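Local coordinates for protein AlyGC (Glaciecola chathamensis, PDB 5GKD) that cleaves the polysaccharide alginate as a polysaccharide lyase of family 6, with a calcium ion bound in the chain, at residues Q270-N275 with A309-N314; S339-N344 with K367-N372; A527-I532 with H559-F564. All blocks are in the same frame, centred on the assembly; numbering follows the deposited sequence.

Interaction 1 of 3, residues Q270-N275 with A309-N314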
ATOM      1  N   GLN A 270      26.313 -24.093  27.173  1.00 22.04           N
ATOM      2  CA  GLN A 270      26.902 -23.832  25.864  1.00 20.48           C
ATOM      3  C   GLN A 270      28.424 -23.955  25.928  1.00 23.57           C
ATOM      4  O   GLN A 270      29.045 -23.614  26.938  1.00 21.46           O
ATOM      5  CB  GLN A 270      26.500 -22.445  25.365  1.00 18.99           C
ATOM      6  CG  GLN A 270      25.013 -22.077  25.573  1.00 19.91           C
ATOM      7  CD  GLN A 270      24.020 -22.903  24.735  1.00 22.46           C
ATOM      8  OE1 GLN A 270      24.340 -23.975  24.214  1.00 19.50           O
ATOM      9  NE2 GLN A 270      22.802 -22.386  24.608  1.00 18.79           N
ATOM     10  N   ILE A 271      29.022 -24.456  24.849  1.00 20.92           N
ATOM     11  CA  ILE A 271      30.471 -24.510  24.699  1.00 20.63           C
ATOM     12  C   ILE A 271      30.875 -23.684  23.479  1.00 22.01           C
ATOM     13  O   ILE A 271      30.447 -23.970  22.356  1.00 25.22           O
ATOM     14  CB  ILE A 271      30.981 -25.954  24.580  1.00 21.08           C
ATOM     15  CG1 ILE A 271      30.702 -26.726  25.865  1.00 23.00           C
ATOM     16  CG2 ILE A 271      32.456 -25.960  24.254  1.00 25.52           C
ATOM     17  CD1 ILE A 271      30.890 -28.235  25.724  1.00 20.50           C
ATOM     18  N   ILE A 272      31.686 -22.661  23.707  1.00 22.57           N
ATOM     19  CA  ILE A 272      32.193 -21.758  22.680  1.00 19.03           C
ATOM     20  C   ILE A 272      33.713 -21.878  22.738  1.00 23.11           C
ATOM     21  O   ILE A 272      34.363 -21.245  23.578  1.00 22.54           O
ATOM     22  CB  ILE A 272      31.745 -20.304  22.898  1.00 19.37           C
ATOM     23  CG1 ILE A 272      30.225 -20.132  22.750  1.00 23.49           C
ATOM     24  CG2 ILE A 272      32.427 -19.380  21.906  1.00 16.66           C
ATOM     25  CD1 ILE A 272      29.425 -20.545  23.908  1.00 26.24           C
ATOM     26  N   ARG A 273      34.294 -22.699  21.865  1.00 21.76           N
ATOM     27  CA  ARG A 273      35.714 -22.987  21.929  1.00 21.46           C
ATOM     28  C   ARG A 273      36.345 -22.910  20.550  1.00 20.93           C
ATOM     29  O   ARG A 273      35.723 -23.219  19.532  1.00 22.26           O
ATOM     30  CB  ARG A 273      35.998 -24.370  22.531  1.00 23.00           C
ATOM     31  CG  ARG A 273      35.498 -25.494  21.675  1.00 26.08           C
ATOM     32  CD  ARG A 273      36.130 -26.833  22.018  1.00 32.28           C
ATOM     33  NE  ARG A 273      35.885 -27.225  23.397  1.00 36.65           N
ATOM     34  CZ  ARG A 273      35.115 -28.246  23.771  1.00 40.31           C
ATOM     35  NH1 ARG A 273      34.501 -29.018  22.868  1.00 26.22           N
ATOM     36  NH2 ARG A 273      34.975 -28.497  25.067  1.00 40.19           N
ATOM     37  N   ASN A 274      37.603 -22.480  20.541  1.00 20.49           N
ATOM     38  CA  ASN A 274      38.452 -22.510  19.353  1.00 22.77           C
ATOM     39  C   ASN A 274      37.861 -21.720  18.179  1.00 21.71           C
ATOM     40  O   ASN A 274      38.039 -22.094  17.025  1.00 23.01           O
ATOM     41  CB  ASN A 274      38.746 -23.953  18.933  1.00 21.71           C
ATOM     42  CG  ASN A 274      40.042 -24.066  18.181  1.00 24.72           C
ATOM     43  OD1 ASN A 274      41.009 -23.420  18.543  1.00 24.31           O
ATOM     44  ND2 ASN A 274      40.063 -24.852  17.104  1.00 24.39           N
ATOM     45  N   ASN A 275      37.172 -20.619  18.450  1.00 20.17           N
ATOM     46  CA  ASN A 275      36.671 -19.739  17.405  1.00 17.60           C
ATOM     47  C   ASN A 275      37.576 -18.522  17.218  1.00 20.49           C
ATOM     48  O   ASN A 275      38.113 -17.967  18.178  1.00 20.61           O
ATOM     49  CB  ASN A 275      35.248 -19.264  17.721  1.00 15.64           C
ATOM     50  CG  ASN A 275      34.281 -20.409  17.894  1.00 19.00           C
ATOM     51  OD1 ASN A 275      33.863 -21.047  16.917  1.00 22.11           O
ATOM     52  ND2 ASN A 275      33.917 -20.682  19.136  1.00 16.16           N
ATOM     53  N   ALA A 309      27.998 -21.671  30.897  1.00 22.10           N
ATOM     54  CA  ALA A 309      28.709 -21.423  29.650  1.00 21.31           C
ATOM     55  C   ALA A 309      30.196 -21.725  29.819  1.00 21.20           C
ATOM     56  O   ALA A 309      30.768 -21.552  30.897  1.00 23.23           O
ATOM     57  CB  ALA A 309      28.531 -19.973  29.200  1.00 16.63           C
ATOM     58  N   LEU A 310      30.822 -22.176  28.738  1.00 21.26           N
ATOM     59  CA  LEU A 310      32.259 -22.442  28.704  1.00 23.60           C
ATOM     60  C   LEU A 310      32.839 -21.772  27.465  1.00 23.60           C
ATOM     61  O   LEU A 310      32.503 -22.143  26.334  1.00 22.94           O
ATOM     62  CB  LEU A 310      32.532 -23.944  28.697  1.00 24.41           C
ATOM     63  CG  LEU A 310      33.856 -24.547  29.183  1.00 30.79           C
ATOM     64  CD1 LEU A 310      34.345 -25.536  28.145  1.00 31.34           C
ATOM     65  CD2 LEU A 310      34.946 -23.545  29.543  1.00 27.07           C
ATOM     66  N   ILE A 311      33.699 -20.791  27.672  1.00 20.75           N
ATOM     67  CA  ILE A 311      34.224 -19.948  26.602  1.00 20.63           C
ATOM     68  C   ILE A 311      35.745 -20.072  26.654  1.00 21.84           C
ATOM     69  O   ILE A 311      36.392 -19.415  27.473  1.00 19.53           O
ATOM     70  CB  ILE A 311      33.763 -18.489  26.757  1.00 17.37           C
ATOM     71  CG1 ILE A 311      32.235 -18.427  26.875  1.00 21.48           C
ATOM     72  CG2 ILE A 311      34.256 -17.642  25.617  1.00 17.73           C
ATOM     73  CD1 ILE A 311      31.648 -17.055  27.084  1.00 18.21           C
ATOM     74  N   GLU A 312      36.336 -20.916  25.806  1.00 20.84           N
ATOM     75  CA  GLU A 312      37.768 -21.140  25.930  1.00 23.05           C
ATOM     76  C   GLU A 312      38.451 -21.187  24.575  1.00 22.30           C
ATOM     77  O   GLU A 312      37.852 -21.542  23.562  1.00 23.20           O
ATOM     78  CB  GLU A 312      38.085 -22.423  26.740  1.00 25.90           C
ATOM     79  CG  GLU A 312      37.909 -23.715  25.991  1.00 33.93           C
ATOM     80  CD  GLU A 312      37.754 -24.921  26.910  1.00 39.44           C
ATOM     81  OE1 GLU A 312      38.040 -24.810  28.133  1.00 35.49           O
ATOM     82  OE2 GLU A 312      37.319 -25.972  26.390  1.00 38.74           O
ATOM     83  N   ASN A 313      39.722 -20.793  24.577  1.00 22.51           N
ATOM     84  CA  ASN A 313      40.597 -20.862  23.401  1.00 22.39           C
ATOM     85  C   ASN A 313      40.028 -20.146  22.180  1.00 24.82           C
ATOM     86  O   ASN A 313      40.256 -20.555  21.045  1.00 22.46           O
ATOM     87  CB  ASN A 313      40.931 -22.311  23.072  1.00 21.25           C
ATOM     88  CG  ASN A 313      41.849 -22.918  24.107  1.00 24.19           C
ATOM     89  OD1 ASN A 313      41.411 -23.635  24.992  1.00 22.98           O
ATOM     90  ND2 ASN A 313      43.131 -22.594  24.015  1.00 20.96           N
ATOM     91  N   ASN A 314      39.322 -19.050  22.394  1.00 21.93           N
ATOM     92  CA  ASN A 314      38.952 -18.184  21.295  1.00 19.31           C
ATOM     93  C   ASN A 314      39.971 -17.061  21.119  1.00 20.90           C
ATOM     94  O   ASN A 314      40.593 -16.589  22.075  1.00 20.74           O
ATOM     95  CB  ASN A 314      37.550 -17.624  21.531  1.00 17.63           C
ATOM     96  CG  ASN A 314      36.543 -18.724  21.743  1.00 20.08           C
ATOM     97  OD1 ASN A 314      36.206 -19.458  20.808  1.00 22.57           O
ATOM     98  ND2 ASN A 314      36.107 -18.897  22.979  1.00 18.21           N
TER
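Gln270 O takes the backbone N of Leu310 at 2.9 Å and so starts the pairing of the two strands. Ile271 lays CG2 near Leu310 CD1 on one face of the sheet and, within its own strand, over the centre of the Arg273 guanidinium. Ile272 points to the other face, and its carbonyl O is gripped twice: by Glu312 N, and by Asn314 ND2 at 3.0 Å in an almost straight bond (175°), the two donors arriving from opposite faces of the carbonyl plane. Strand axes 4.8 Å apart and 3° from parallel fit successive coils of the right-handed parallel beta-helix, the fold of the pectate-lyase-like clan. Arg273, its chain bent at chi3, brings NE beside Glu312 OE2 at 3.5 Å, a long salt bridge made at the guanidinium edge with the two planar groups nearly coplanar. Asn274 has a left-handed backbone that turns the corner, and its N still bonds Glu312 O. At Asn275, backbone N and ND2 both donate to Asn314 OD1, at 2.8 and 3.1 Å; the side chains lie side by side with amide planes 6° apart, one step of an asparagine ladder that Asn250 extends by giving its N to Asn275 OD1.

Interaction 2 of 3, residues S339-N344 with K367-N372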
ATOM      1  N   SER A 339      29.599 -20.047  35.130  1.00 23.21           N
ATOM      2  CA  SER A 339      30.241 -20.054  33.826  1.00 21.97           C
ATOM      3  C   SER A 339      31.748 -19.864  33.957  1.00 24.83           C
ATOM      4  O   SER A 339      32.270 -19.523  35.024  1.00 26.08           O
ATOM      5  CB  SER A 339      29.621 -18.969  32.935  1.00 20.75           C
ATOM      6  OG  SER A 339      28.277 -19.302  32.679  1.00 24.49           O
ATOM      7  N   ASN A 340      32.449 -20.072  32.842  1.00 24.28           N
ATOM      8  CA  ASN A 340      33.910 -20.050  32.818  1.00 21.97           C
ATOM      9  C   ASN A 340      34.417 -19.517  31.490  1.00 20.89           C
ATOM     10  O   ASN A 340      33.984 -19.973  30.433  1.00 22.01           O
ATOM     11  CB  ASN A 340      34.485 -21.450  33.054  1.00 25.59           C
ATOM     12  CG  ASN A 340      34.291 -21.925  34.486  1.00 29.39           C
ATOM     13  OD1 ASN A 340      35.085 -21.595  35.368  1.00 30.86           O
ATOM     14  ND2 ASN A 340      33.225 -22.671  34.728  1.00 25.34           N
ATOM     15  N   MET A 341      35.374 -18.590  31.547  1.00 27.77           N
ATOM     16  CA  MET A 341      36.030 -18.046  30.361  1.00 22.95           C
ATOM     17  C   MET A 341      37.546 -18.133  30.548  1.00 22.24           C
ATOM     18  O   MET A 341      38.117 -17.374  31.340  1.00 21.13           O
ATOM     19  CB  MET A 341      35.576 -16.607  30.110  1.00 19.80           C
ATOM     20  CG  MET A 341      36.182 -15.988  28.881  1.00 18.20           C
ATOM     21  SD  MET A 341      35.212 -14.619  28.220  1.00 23.61           S
ATOM     22  CE  MET A 341      36.337 -14.035  26.953  1.00 20.08           C
ATOM     23  N   ASN A 342      38.196 -19.035  29.803  1.00 20.53           N
ATOM     24  CA  ASN A 342      39.595 -19.395  30.023  1.00 21.23           C
ATOM     25  C   ASN A 342      40.362 -19.469  28.712  1.00 24.12           C
ATOM     26  O   ASN A 342      39.803 -19.802  27.665  1.00 24.29           O
ATOM     27  CB  ASN A 342      39.762 -20.769  30.688  1.00 22.80           C
ATOM     28  CG  ASN A 342      38.728 -21.046  31.728  1.00 30.32           C
ATOM     29  OD1 ASN A 342      38.567 -20.278  32.673  1.00 35.15           O
ATOM     30  ND2 ASN A 342      38.002 -22.146  31.565  1.00 27.84           N
ATOM     31  N   ASN A 343      41.671 -19.212  28.797  1.00 22.49           N
ATOM     32  CA  ASN A 343      42.627 -19.486  27.721  1.00 23.92           C
ATOM     33  C   ASN A 343      42.268 -18.780  26.417  1.00 23.21           C
ATOM     34  O   ASN A 343      42.624 -19.239  25.335  1.00 24.13           O
ATOM     35  CB  ASN A 343      42.779 -20.991  27.504  1.00 24.32           C
ATOM     36  CG  ASN A 343      43.343 -21.685  28.722  1.00 28.31           C
ATOM     37  OD1 ASN A 343      42.602 -22.202  29.551  1.00 37.44           O
ATOM     38  ND2 ASN A 343      44.662 -21.680  28.848  1.00 29.09           N
ATOM     39  N   ASN A 344      41.580 -17.653  26.516  1.00 22.31           N
ATOM     40  CA  ASN A 344      41.278 -16.833  25.359  1.00 22.34           C
ATOM     41  C   ASN A 344      42.399 -15.825  25.101  1.00 24.16           C
ATOM     42  O   ASN A 344      43.229 -15.538  25.962  1.00 24.78           O
ATOM     43  CB  ASN A 344      39.932 -16.132  25.549  1.00 20.81           C
ATOM     44  CG  ASN A 344      38.775 -17.133  25.695  1.00 21.11           C
ATOM     45  OD1 ASN A 344      38.349 -17.739  24.718  1.00 23.47           O
ATOM     46  ND2 ASN A 344      38.308 -17.332  26.908  1.00 19.99           N
ATOM     47  N   LYS A 367      40.020 -17.194  33.852  1.00 24.65           N
ATOM     48  CA  LYS A 367      41.302 -17.799  34.171  1.00 24.41           C
ATOM     49  C   LYS A 367      42.161 -17.866  32.918  1.00 26.76           C
ATOM     50  O   LYS A 367      41.675 -18.237  31.851  1.00 23.63           O
ATOM     51  CB  LYS A 367      41.116 -19.204  34.730  1.00 28.46           C
ATOM     52  CG  LYS A 367      41.634 -19.378  36.103  1.00 40.63           C
ATOM     53  CD  LYS A 367      41.034 -20.615  36.718  1.00 41.73           C
ATOM     54  CE  LYS A 367      41.804 -20.977  37.991  1.00 50.37           C
ATOM     55  NZ  LYS A 367      41.961 -19.850  38.966  1.00 46.09           N
ATOM     56  N   ASP A 368      43.431 -17.489  33.050  1.00 27.39           N
ATOM     57  CA  ASP A 368      44.413 -17.707  31.989  1.00 28.56           C
ATOM     58  C   ASP A 368      43.991 -17.087  30.657  1.00 27.63           C
ATOM     59  O   ASP A 368      44.136 -17.707  29.608  1.00 28.22           O
ATOM     60  CB  ASP A 368      44.701 -19.198  31.807  1.00 27.42           C
ATOM     61  CG  ASP A 368      45.289 -19.824  33.050  1.00 33.28           C
ATOM     62  OD1 ASP A 368      46.099 -19.153  33.719  1.00 39.89           O
ATOM     63  OD2 ASP A 368      44.923 -20.977  33.377  1.00 40.10           O
ATOM     64  N   ASN A 369      43.472 -15.863  30.684  1.00 25.32           N
ATOM     65  CA  ASN A 369      43.238 -15.121  29.451  1.00 23.41           C
ATOM     66  C   ASN A 369      44.372 -14.131  29.222  1.00 26.83           C
ATOM     67  O   ASN A 369      44.855 -13.508  30.166  1.00 34.73           O
ATOM     68  CB  ASN A 369      41.897 -14.390  29.489  1.00 23.52           C
ATOM     69  CG  ASN A 369      40.735 -15.338  29.675  1.00 21.21           C
ATOM     70  OD1 ASN A 369      40.380 -16.088  28.764  1.00 20.89           O
ATOM     71  ND2 ASN A 369      40.150 -15.324  30.862  1.00 18.40           N
ATOM     72  N   LEU A 370      44.801 -13.996  27.967  1.00 28.87           N
ATOM     73  CA  LEU A 370      45.952 -13.178  27.608  1.00 23.89           C
ATOM     74  C   LEU A 370      45.506 -11.963  26.808  1.00 22.74           C
ATOM     75  O   LEU A 370      44.739 -12.085  25.841  1.00 24.92           O
ATOM     76  CB  LEU A 370      46.987 -13.974  26.806  1.00 20.17           C
ATOM     77  CG  LEU A 370      48.296 -13.222  26.535  1.00 26.66           C
ATOM     78  CD1 LEU A 370      49.028 -12.958  27.851  1.00 26.35           C
ATOM     79  CD2 LEU A 370      49.211 -13.975  25.584  1.00 23.42           C
ATOM     80  N   LEU A 371      46.012 -10.807  27.209  1.00 22.69           N
ATOM     81  CA  LEU A 371      45.744  -9.504  26.632  1.00 22.00           C
ATOM     82  C   LEU A 371      47.061  -8.899  26.179  1.00 26.02           C
ATOM     83  O   LEU A 371      48.088  -9.076  26.844  1.00 27.01           O
ATOM     84  CB  LEU A 371      45.141  -8.570  27.680  1.00 25.73           C
ATOM     85  CG  LEU A 371      43.782  -7.906  27.620  1.00 29.88           C
ATOM     86  CD1 LEU A 371      43.683  -6.923  28.778  1.00 26.08           C
ATOM     87  CD2 LEU A 371      43.561  -7.219  26.295  1.00 30.36           C
ATOM     88  N   ASN A 372      47.036  -8.142  25.083  1.00 25.22           N
ATOM     89  CA  ASN A 372      48.223  -7.384  24.716  1.00 24.71           C
ATOM     90  C   ASN A 372      48.395  -6.191  25.658  1.00 29.72           C
ATOM     91  O   ASN A 372      47.428  -5.662  26.215  1.00 24.95           O
ATOM     92  CB  ASN A 372      48.174  -6.943  23.247  1.00 23.27           C
ATOM     93  CG  ASN A 372      47.043  -5.975  22.945  1.00 25.97           C
ATOM     94  OD1 ASN A 372      45.863  -6.323  23.031  1.00 27.59           O
ATOM     95  ND2 ASN A 372      47.399  -4.766  22.544  1.00 25.35           N
TER
HETATM   96  O   HOH W   1      42.993 -22.595  32.467  1.00 38.10           O
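Asn369 reaches across to Met341 and Asn344 with both ends of its amide. CG stands anti to the carbonyl carbon, beside the backbone N (chi1 -60°), which turns the group back over the neighbouring coil. Outward from the backbone, CB lies 3.9 Å from Asn344 O, a loose approach, whereas CG is already within 3.7 Å of Met341 O. Beyond it, ND2 donates to that same Met341 O at 2.9 Å, with the acceptor in the amide plane but the donor standing 43° out of the carbonyl plane. Lys367 N reaches this oxygen from the opposite face, so one carbonyl serves two donors. OD1, the other branch, accepts from Asn344 N and from Asn344 ND2, each at 3.0 Å and again from opposite faces of its plane. The two side chains run alongside each other with amide planes 10° apart, a rung of the asparagine ladder found at turns of parallel beta-helices, and Asn344 OD1 carries it onward to Asn314 N. Either side of the corner, Asn343 N bonds Lys367 O and Leu370 N bonds Asn344 O. Farther out, a water donates to Asn343 OD1 and, at 2.7 Å, to Asp368 OD2, linking two side chains that lie side by side. A leucine in place of Asn369 would probably leave the backbone N and ND2 of Asn344 without this acceptor and Met341 O with a single donor from the next coil. Because a neutral amide offers both donor and acceptor, the Asn369 side chain satisfies backbone groups of the neighbouring coil where the regular pairing breaks, without itself adding a charge.

Interaction 3 of 3, residues A527-I532 with H559-F564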
ATOM      1  N   ALA A 527      -3.498  19.093  -3.995  1.00 24.18           N
ATOM      2  CA  ALA A 527      -2.879  18.745  -2.731  1.00 25.20           C
ATOM      3  C   ALA A 527      -2.239  17.361  -2.826  1.00 26.26           C
ATOM      4  O   ALA A 527      -2.686  16.496  -3.576  1.00 24.56           O
ATOM      5  CB  ALA A 527      -3.915  18.774  -1.614  1.00 24.22           C
ATOM      6  N   GLY A 528      -1.175  17.157  -2.061  1.00 27.37           N
ATOM      7  CA  GLY A 528      -0.592  15.833  -1.987  1.00 25.10           C
ATOM      8  C   GLY A 528       0.343  15.469  -3.113  1.00 25.42           C
ATOM      9  O   GLY A 528       0.540  14.279  -3.370  1.00 24.71           O
ATOM     10  N   ASN A 529       0.917  16.450  -3.803  1.00 23.77           N
ATOM     11  CA  ASN A 529       1.997  16.155  -4.731  1.00 22.30           C
ATOM     12  C   ASN A 529       3.200  15.607  -3.971  1.00 22.96           C
ATOM     13  O   ASN A 529       3.394  15.871  -2.787  1.00 22.73           O
ATOM     14  CB  ASN A 529       2.427  17.402  -5.509  1.00 21.20           C
ATOM     15  CG  ASN A 529       1.357  17.907  -6.465  1.00 26.43           C
ATOM     16  OD1 ASN A 529       0.401  17.195  -6.797  1.00 25.34           O
ATOM     17  ND2 ASN A 529       1.516  19.155  -6.910  1.00 25.06           N
ATOM     18  N   THR A 530       4.029  14.859  -4.683  1.00 20.45           N
ATOM     19  CA  THR A 530       5.201  14.221  -4.102  1.00 24.24           C
ATOM     20  C   THR A 530       6.297  14.300  -5.148  1.00 22.97           C
ATOM     21  O   THR A 530       6.227  13.603  -6.161  1.00 29.30           O
ATOM     22  CB  THR A 530       4.921  12.761  -3.711  1.00 24.06           C
ATOM     23  OG1 THR A 530       4.496  12.036  -4.865  1.00 28.43           O
ATOM     24  CG2 THR A 530       3.833  12.657  -2.655  1.00 20.13           C
ATOM     25  N   LEU A 531       7.301  15.137  -4.917  1.00 21.37           N
ATOM     26  CA  LEU A 531       8.315  15.343  -5.948  1.00 25.17           C
ATOM     27  C   LEU A 531       9.088  14.061  -6.223  1.00 24.42           C
ATOM     28  O   LEU A 531       9.264  13.665  -7.379  1.00 29.81           O
ATOM     29  CB  LEU A 531       9.267  16.474  -5.554  1.00 20.93           C
ATOM     30  CG  LEU A 531      10.147  16.953  -6.710  1.00 25.25           C
ATOM     31  CD1 LEU A 531       9.407  17.917  -7.617  1.00 20.18           C
ATOM     32  CD2 LEU A 531      11.451  17.569  -6.187  1.00 22.40           C
ATOM     33  N   ILE A 532       9.554  13.392  -5.177  1.00 23.15           N
ATOM     34  CA  ILE A 532      10.265  12.128  -5.317  1.00 23.61           C
ATOM     35  C   ILE A 532       9.627  11.104  -4.387  1.00 21.26           C
ATOM     36  O   ILE A 532       9.211  11.434  -3.272  1.00 23.49           O
ATOM     37  CB  ILE A 532      11.770  12.279  -5.017  1.00 24.67           C
ATOM     38  CG1 ILE A 532      12.387  13.359  -5.907  1.00 22.13           C
ATOM     39  CG2 ILE A 532      12.496  10.941  -5.193  1.00 24.31           C
ATOM     40  CD1 ILE A 532      13.841  13.633  -5.605  1.00 27.32           C
ATOM     41  N   HIS A 559      -1.330  22.573  -0.887  1.00 25.82           N
ATOM     42  CA  HIS A 559      -0.836  22.072   0.383  1.00 27.24           C
ATOM     43  C   HIS A 559      -0.390  20.605   0.276  1.00 26.87           C
ATOM     44  O   HIS A 559      -0.666  19.908  -0.703  1.00 24.72           O
ATOM     45  CB  HIS A 559      -1.883  22.278   1.483  1.00 24.85           C
ATOM     46  CG  HIS A 559      -3.066  21.362   1.418  1.00 29.79           C
ATOM     47  ND1 HIS A 559      -3.013  20.041   1.822  1.00 31.60           N
ATOM     48  CD2 HIS A 559      -4.355  21.598   1.076  1.00 30.56           C
ATOM     49  CE1 HIS A 559      -4.209  19.496   1.695  1.00 27.64           C
ATOM     50  NE2 HIS A 559      -5.041  20.417   1.239  1.00 29.66           N
ATOM     51  N   SER A 560       0.368  20.167   1.286  1.00 25.61           N
ATOM     52  CA  SER A 560       0.839  18.785   1.387  1.00 23.59           C
ATOM     53  C   SER A 560       1.652  18.372   0.162  1.00 24.69           C
ATOM     54  O   SER A 560       1.506  17.269  -0.357  1.00 24.63           O
ATOM     55  CB  SER A 560      -0.327  17.812   1.606  1.00 23.68           C
ATOM     56  OG  SER A 560      -1.040  18.128   2.781  1.00 26.19           O
ATOM     57  N   TYR A 561       2.524  19.256  -0.299  1.00 24.77           N
ATOM     58  CA  TYR A 561       3.435  18.954  -1.396  1.00 20.86           C
ATOM     59  C   TYR A 561       4.735  18.487  -0.762  1.00 24.21           C
ATOM     60  O   TYR A 561       5.546  19.301  -0.321  1.00 23.22           O
ATOM     61  CB  TYR A 561       3.647  20.177  -2.277  1.00 25.72           C
ATOM     62  CG  TYR A 561       4.266  19.913  -3.629  1.00 24.03           C
ATOM     63  CD1 TYR A 561       5.039  18.782  -3.868  1.00 23.91           C
ATOM     64  CD2 TYR A 561       4.062  20.799  -4.679  1.00 25.31           C
ATOM     65  CE1 TYR A 561       5.596  18.555  -5.110  1.00 23.30           C
ATOM     66  CE2 TYR A 561       4.605  20.571  -5.919  1.00 24.01           C
ATOM     67  CZ  TYR A 561       5.371  19.460  -6.131  1.00 23.14           C
ATOM     68  OH  TYR A 561       5.912  19.247  -7.374  1.00 27.28           O
ATOM     69  N   HIS A 562       4.933  17.171  -0.730  1.00 26.03           N
ATOM     70  CA  HIS A 562       6.079  16.569  -0.066  1.00 22.84           C
ATOM     71  C   HIS A 562       7.265  16.458  -1.004  1.00 22.03           C
ATOM     72  O   HIS A 562       7.117  16.306  -2.220  1.00 19.26           O
ATOM     73  CB  HIS A 562       5.718  15.185   0.459  1.00 20.35           C
ATOM     74  CG  HIS A 562       4.413  15.154   1.181  1.00 24.37           C
ATOM     75  ND1 HIS A 562       4.209  15.822   2.370  1.00 22.68           N
ATOM     76  CD2 HIS A 562       3.241  14.550   0.881  1.00 21.59           C
ATOM     77  CE1 HIS A 562       2.964  15.630   2.767  1.00 21.02           C
ATOM     78  NE2 HIS A 562       2.357  14.863   1.882  1.00 22.38           N
ATOM     79  N   PHE A 563       8.458  16.520  -0.424  1.00 21.84           N
ATOM     80  CA  PHE A 563       9.644  16.288  -1.237  1.00 22.25           C
ATOM     81  C   PHE A 563       9.868  14.791  -1.485  1.00 24.71           C
ATOM     82  O   PHE A 563      10.089  14.376  -2.629  1.00 22.93           O
ATOM     83  CB  PHE A 563      10.874  16.914  -0.577  1.00 20.73           C
ATOM     84  CG  PHE A 563      12.147  16.591  -1.280  1.00 21.05           C
ATOM     85  CD1 PHE A 563      12.487  17.234  -2.460  1.00 21.86           C
ATOM     86  CD2 PHE A 563      12.995  15.621  -0.786  1.00 23.57           C
ATOM     87  CE1 PHE A 563      13.653  16.919  -3.124  1.00 20.19           C
ATOM     88  CE2 PHE A 563      14.160  15.308  -1.435  1.00 20.08           C
ATOM     89  CZ  PHE A 563      14.491  15.956  -2.612  1.00 24.06           C
ATOM     90  N   PHE A 564       9.843  13.967  -0.425  1.00 20.99           N
ATOM     91  CA  PHE A 564      10.060  12.531  -0.574  1.00 20.19           C
ATOM     92  C   PHE A 564       9.032  11.755   0.233  1.00 21.82           C
ATOM     93  O   PHE A 564       8.908  11.961   1.443  1.00 22.14           O
ATOM     94  CB  PHE A 564      11.471  12.092  -0.152  1.00 18.01           C
ATOM     95  CG  PHE A 564      11.722  10.620  -0.374  1.00 21.12           C
ATOM     96  CD1 PHE A 564      12.115  10.150  -1.613  1.00 19.06           C
ATOM     97  CD2 PHE A 564      11.506   9.700   0.643  1.00 19.71           C
ATOM     98  CE1 PHE A 564      12.311   8.796  -1.833  1.00 20.46           C
ATOM     99  CE2 PHE A 564      11.702   8.342   0.436  1.00 20.09           C
ATOM    100  CZ  PHE A 564      12.111   7.894  -0.808  1.00 20.34           C
TER
HETATM  101  O   HOH W   2       0.718  19.276  -3.467  1.00 23.12           O
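His559 O is held by two donors, Gly528 N at 3.1 Å, lying in the carbonyl plane, and a water that also accepts from Asn529 N. Next to this bridge the His559 ring receives Ala527 CB over one face, 3.6 Å from the ring centroid, a CH-pi contact. His559 holds CG between its backbone N and carbonyl carbon (chi1 73°), which carries the ring back toward Ala527, and a hydrogen bond between ND1 and Ser560 OG at 2.9 Å steadies its rotation. Gly528, with phi 82°, adopts a backbone in which a side chain would press on the preceding carbonyl. Asn529 then sets CB over the centre of the Tyr561 ring, 3.4 Å from its centroid and 12° off the normal; its amide stands nearly perpendicular to that ring and its ND2 bonds Pro524 O. Ladder-like backbone bonds follow, from His562 N to Asn529 O, Leu531 N to His562 O and Ile532 N to Phe563 O, the last at 2.8 Å. Both chains bend sharply near Leu531 and Phe563, in step, as stacked coils of a parallel beta-helix do. At the bend, Leu531 CD2 and Ile532 CD1 touch the Phe563 ring, at CE1 and CZ, while Ile532 CG2 meets the edge of the Phe564 ring at 3.7 Å. Phe563 also makes edge-to-face contacts with Phe552 and Phe582. Leu599 of the second subunit lies against Ala527 and His559, so one end of the contact meets that subunit while the other packs on strands 543-548, 551-555 and 581-585.

In the fold
From the N terminus, interaction 1 comes first, pairing 270-275 with 309-314 across 34 residues and closing one coil of the N-terminal beta-helix. Interaction 2 opens only after it has closed, and closes a later coil by bringing 339-344 beside 367-372, 23 residues on. The two run in series, neither nested nor crossed, yet they touch, their centres 10 Å apart, because strands 310-317 and 339-347 are neighbours; a corner asparagine of each takes part in the join, so the ladder passes through both. Interaction 3, later still, closes a coil of the C-terminal beta-helical region across 27 residues, on the opposite side of the chain's centre, its nearest atoms about 40 Å from interaction 1 and about 43 Å from interaction 2.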